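Local coordinates for TLR1789 protein (Thermosynechococcus elongatus, PDB 2X8X) that probably takes part in assembling outer-membrane proteins as a cyanobacterial Omp85, this chain being its periplasmic N-terminal part built of POTRA domains, at residues F48-F52 with T106-E111; I178-T184 with D198-L202. All blocks are in the same frame, centred on the assembly; numbering follows the deposited sequence.

The two contacts belong to different levels of the architecture. Contact 1 joins neighbouring POTRA domains: 48-52 belongs to the first and 106-111 to the second, so its bonds probably bear on the relative orientation of the two. Contact 2 stays within the third POTRA domain, where the chain leaving helix 175-179 is tied to helix 192-205. Their centres are 47 Å apart, their nearest atoms about 32 Å, and they lie on opposite sides of the centre of this elongated chain. Contact 1 is a surface contact whose segments are 54 residues apart in sequence at their closest ends; contact 2 is buried, with 14 between the closest ends. Both bring a helix up to a loop.

Contact 1: F48-F52 with T106-E111; sequences FATGF and TLNLRE
The amide of N108 stands almost upright on one face of the F52 ring: ND2 lies 3.1 Å above the ring plane, over its centre, with the two planes 85° apart. At the ring's edge, T106 CG2 comes to 3.9 Å from F52 CD1. The other flat group, the guanidinium of R110, takes A49 O at its edge, in plane, giving both NE and NH2 to that one oxygen; the shorter bond is R110 NH2 to A49 O, 2.7 Å. An extended chain from CG to NE carries the group there. N108 does double duty. With CG anti to the backbone N (chi1 -176°), its ND2 donates to T50 O at 2.8 Å while OD1 caps helix 109-125, accepting from E111 N at 3.2 Å and, weakly, from R110 N. The N-cap residue thereby also joins the start of this helix, in the second POTRA domain, to the loop after helix 37-48 of the first. Beside it, L109 N bonds to G51 O at 2.9 Å, and N108 CA adds a CH···O contact to the same oxygen. G51, with positive phi (93°), brings its backbone close against N108. F52 also packs on L19 and L22 of helix 17-26.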
# COMPACT_ATOMS: atom_id res chain seq x y z
N PHE A 48 9.16 -7.23 -18.26
CA PHE A 48 8.31 -6.39 -17.42
C PHE A 48 8.19 -6.97 -15.99
O PHE A 48 8.21 -6.18 -15.02
CB PHE A 48 6.95 -6.17 -18.07
CG PHE A 48 6.22 -5.00 -17.52
CD1 PHE A 48 6.44 -3.72 -18.03
CD2 PHE A 48 5.30 -5.18 -16.51
CE1 PHE A 48 5.74 -2.62 -17.49
CE2 PHE A 48 4.64 -4.09 -15.90
CZ PHE A 48 4.84 -2.79 -16.45
N ALA A 49 8.08 -8.31 -15.86
CA ALA A 49 7.94 -8.94 -14.55
C ALA A 49 9.13 -8.70 -13.64
O ALA A 49 9.03 -8.99 -12.45
CB ALA A 49 7.72 -10.43 -14.64
N THR A 50 10.24 -8.18 -14.15
CA THR A 50 11.41 -7.96 -13.26
C THR A 50 11.12 -6.77 -12.31
O THR A 50 11.71 -6.68 -11.26
CB THR A 50 12.68 -7.63 -14.01
OG1 THR A 50 12.46 -6.42 -14.77
CG2 THR A 50 13.17 -8.88 -14.91
N GLY A 51 10.21 -5.87 -12.73
CA GLY A 51 9.80 -4.76 -11.87
C GLY A 51 10.58 -3.48 -12.07
O GLY A 51 10.23 -2.48 -11.45
N PHE A 52 11.58 -3.49 -12.95
CA PHE A 52 12.40 -2.28 -13.20
C PHE A 52 11.91 -1.36 -14.32
O PHE A 52 12.51 -0.30 -14.56
CB PHE A 52 13.86 -2.66 -13.56
CG PHE A 52 14.63 -3.31 -12.45
CD1 PHE A 52 15.15 -2.54 -11.40
CD2 PHE A 52 14.86 -4.70 -12.46
CE1 PHE A 52 15.86 -3.13 -10.36
CE2 PHE A 52 15.59 -5.33 -11.43
CZ PHE A 52 16.11 -4.54 -10.38
N THR A 106 17.92 2.34 -9.65
CA THR A 106 16.70 2.36 -10.40
C THR A 106 15.58 1.83 -9.46
O THR A 106 15.78 0.83 -8.75
CB THR A 106 16.80 1.31 -11.53
OG1 THR A 106 17.83 1.74 -12.40
CG2 THR A 106 15.45 1.19 -12.33
N LEU A 107 14.44 2.49 -9.50
CA LEU A 107 13.31 2.05 -8.66
C LEU A 107 12.81 0.71 -9.22
O LEU A 107 12.69 0.53 -10.46
CB LEU A 107 12.22 3.11 -8.76
CG LEU A 107 10.81 2.67 -8.32
CD1 LEU A 107 10.70 2.53 -6.80
CD2 LEU A 107 9.93 3.74 -8.84
N ASN A 108 12.49 -0.21 -8.32
CA ASN A 108 11.91 -1.48 -8.65
C ASN A 108 10.55 -1.56 -7.94
O ASN A 108 10.45 -1.40 -6.72
CB ASN A 108 12.84 -2.65 -8.26
CG ASN A 108 12.27 -3.96 -8.70
OD1 ASN A 108 11.26 -4.43 -8.14
ND2 ASN A 108 12.89 -4.59 -9.73
N LEU A 109 9.48 -1.74 -8.70
CA LEU A 109 8.15 -1.75 -8.08
C LEU A 109 7.89 -2.94 -7.19
O LEU A 109 7.10 -2.83 -6.28
CB LEU A 109 7.05 -1.63 -9.10
CG LEU A 109 6.77 -0.25 -9.73
CD1 LEU A 109 5.36 -0.25 -10.28
CD2 LEU A 109 6.92 0.98 -8.89
N ARG A 110 8.53 -4.08 -7.40
CA ARG A 110 8.43 -5.17 -6.40
C ARG A 110 9.08 -4.77 -5.07
O ARG A 110 8.51 -5.03 -4.03
CB ARG A 110 9.12 -6.46 -6.86
CG ARG A 110 8.76 -7.01 -8.17
CD ARG A 110 9.65 -8.31 -8.24
NE ARG A 110 9.43 -9.11 -9.43
CZ ARG A 110 9.00 -10.36 -9.44
NH1 ARG A 110 8.75 -11.00 -8.29
NH2 ARG A 110 8.79 -10.98 -10.61
N GLU A 111 10.28 -4.20 -5.09
CA GLU A 111 10.91 -3.70 -3.87
C GLU A 111 10.10 -2.54 -3.21
O GLU A 111 9.97 -2.50 -1.97
CB GLU A 111 12.31 -3.17 -4.15
CG GLU A 111 13.27 -4.25 -4.82
CD GLU A 111 14.71 -3.66 -5.18
OE1 GLU A 111 15.29 -2.98 -4.30
OE2 GLU A 111 15.26 -3.90 -6.32

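Contact 2: I178-T184 with D198-L202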
# COMPACT_ATOMS: atom_id res chain seq x y z
N ILE A 178 -18.37 8.79 30.79
CA ILE A 178 -17.80 7.87 29.82
C ILE A 178 -16.54 8.48 29.19
O ILE A 178 -15.49 7.82 29.13
CB ILE A 178 -18.81 7.53 28.70
CG1 ILE A 178 -19.96 6.69 29.29
CG2 ILE A 178 -18.12 6.74 27.62
CD1 ILE A 178 -21.20 6.76 28.42
N SER A 179 -16.66 9.72 28.74
CA SER A 179 -15.57 10.35 28.00
C SER A 179 -14.26 10.38 28.86
O SER A 179 -13.14 10.19 28.36
CB SER A 179 -16.05 11.75 27.60
OG SER A 179 -14.99 12.42 26.96
N ARG A 180 -14.39 10.61 30.16
CA ARG A 180 -13.20 10.75 31.00
C ARG A 180 -12.47 9.45 31.25
O ARG A 180 -11.35 9.47 31.77
CB ARG A 180 -13.53 11.45 32.29
CG ARG A 180 -14.05 10.55 33.39
CD ARG A 180 -14.55 11.49 34.54
NE ARG A 180 -15.61 10.85 35.33
CZ ARG A 180 -16.08 11.30 36.50
NH1 ARG A 180 -15.59 12.40 37.06
NH2 ARG A 180 -17.04 10.62 37.11
N GLU A 181 -13.09 8.33 30.89
CA GLU A 181 -12.40 7.06 30.97
C GLU A 181 -11.65 6.69 29.72
O GLU A 181 -10.89 5.71 29.74
CB GLU A 181 -13.40 5.94 31.29
CG GLU A 181 -14.11 6.20 32.61
CD GLU A 181 -13.17 6.22 33.81
OE1 GLU A 181 -12.17 5.42 33.86
OE2 GLU A 181 -13.47 7.02 34.73
N MET A 182 -11.88 7.46 28.64
CA MET A 182 -11.42 7.06 27.32
C MET A 182 -10.25 7.90 26.81
O MET A 182 -10.34 9.13 26.74
CB MET A 182 -12.58 7.14 26.32
CG MET A 182 -13.66 6.11 26.65
SD MET A 182 -14.87 6.14 25.33
CE MET A 182 -13.90 5.58 23.88
N ASP A 183 -9.18 7.22 26.44
CA ASP A 183 -8.10 7.83 25.63
C ASP A 183 -8.42 7.94 24.13
O ASP A 183 -7.82 8.78 23.43
CB ASP A 183 -6.81 7.02 25.74
CG ASP A 183 -6.17 7.09 27.11
OD1 ASP A 183 -6.34 8.11 27.84
OD2 ASP A 183 -5.45 6.10 27.42
N THR A 184 -9.25 7.04 23.62
CA THR A 184 -9.75 7.18 22.24
C THR A 184 -10.69 8.40 22.18
O THR A 184 -11.76 8.36 22.79
CB THR A 184 -10.51 5.92 21.83
OG1 THR A 184 -9.66 4.78 22.02
CG2 THR A 184 -10.92 5.96 20.34
N ASP A 198 -9.70 1.12 27.18
CA ASP A 198 -10.81 2.03 27.42
C ASP A 198 -12.03 1.19 27.84
O ASP A 198 -12.74 1.58 28.75
CB ASP A 198 -11.23 2.75 26.11
CG ASP A 198 -10.30 3.94 25.73
OD1 ASP A 198 -9.42 4.38 26.53
OD2 ASP A 198 -10.48 4.45 24.59
N LEU A 199 -12.30 0.08 27.14
CA LEU A 199 -13.46 -0.74 27.43
C LEU A 199 -13.37 -1.41 28.85
O LEU A 199 -14.38 -1.57 29.57
CB LEU A 199 -13.63 -1.82 26.35
CG LEU A 199 -14.09 -1.38 24.96
CD1 LEU A 199 -14.02 -2.61 24.06
CD2 LEU A 199 -15.53 -0.88 25.12
N ARG A 200 -12.16 -1.81 29.23
CA ARG A 200 -11.85 -2.26 30.59
C ARG A 200 -12.10 -1.20 31.64
O ARG A 200 -12.70 -1.51 32.70
CB ARG A 200 -10.42 -2.85 30.65
CG ARG A 200 -10.45 -4.22 29.91
CD ARG A 200 -9.18 -5.08 30.12
NE ARG A 200 -7.98 -4.29 29.80
CZ ARG A 200 -7.31 -4.32 28.64
NH1 ARG A 200 -7.71 -5.12 27.64
NH2 ARG A 200 -6.23 -3.55 28.47
N ARG A 201 -11.76 0.05 31.35
CA ARG A 201 -12.09 1.14 32.28
C ARG A 201 -13.57 1.36 32.34
O ARG A 201 -14.10 1.66 33.40
CB ARG A 201 -11.36 2.48 31.95
CG ARG A 201 -9.92 2.52 32.45
CD ARG A 201 -9.23 3.89 32.19
NE ARG A 201 -9.14 4.16 30.75
CZ ARG A 201 -8.13 3.81 29.95
NH1 ARG A 201 -7.05 3.17 30.42
NH2 ARG A 201 -8.17 4.11 28.66
N LEU A 202 -14.26 1.24 31.19
CA LEU A 202 -15.73 1.39 31.20
C LEU A 202 -16.33 0.24 32.03
O LEU A 202 -17.27 0.45 32.83
CB LEU A 202 -16.32 1.49 29.79
CG LEU A 202 -15.92 2.80 29.06
CD1 LEU A 202 -16.45 2.72 27.60
CD2 LEU A 202 -16.37 4.09 29.83
O HOH W 1 -12.74 2.86 35.44
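Hydrogen bonds from the chain at D183 and T184 converge on the carboxylate of D198. Its OD1 takes D183 N at 2.9 Å, while OD2 takes both T184 N, through the syn lone pair, and T184 OG1, the latter at 2.7 Å and 30° out of the carboxylate plane. Three donors from 183-184 thus hold this buried acid and limit its rotation. R201 binds a backbone carbonyl of the same segment: NE points almost straight at E181 O (167° at the hydrogen), with the oxygen in the guanidinium plane. A bend at chi3 (-62°) brings the guanidinium edge to that oxygen.

Charge pairing adds to this. R201 NH2 also pairs with D198 OD1 within the helix, at a modelled distance too short to be read closely, and D183 OD2 stands 3.6 Å from R201 NH2, well out of the guanidinium plane, a purely electrostatic pairing. In this POTRA domain the network ties the loop after helix 175-179 to helix 192-205, the two helices that pack on the sheet containing strand 224-232. One water links E181 OE1 to R201 O, donating to both.

Apolar contacts lie toward that sheet. L202 CD2 touches I178 CG2 at 3.9 Å and E181 CB at 3.8 Å. M182 SD lies 4.4 Å from L202 CD1, and both M182 and L202 rest on L228.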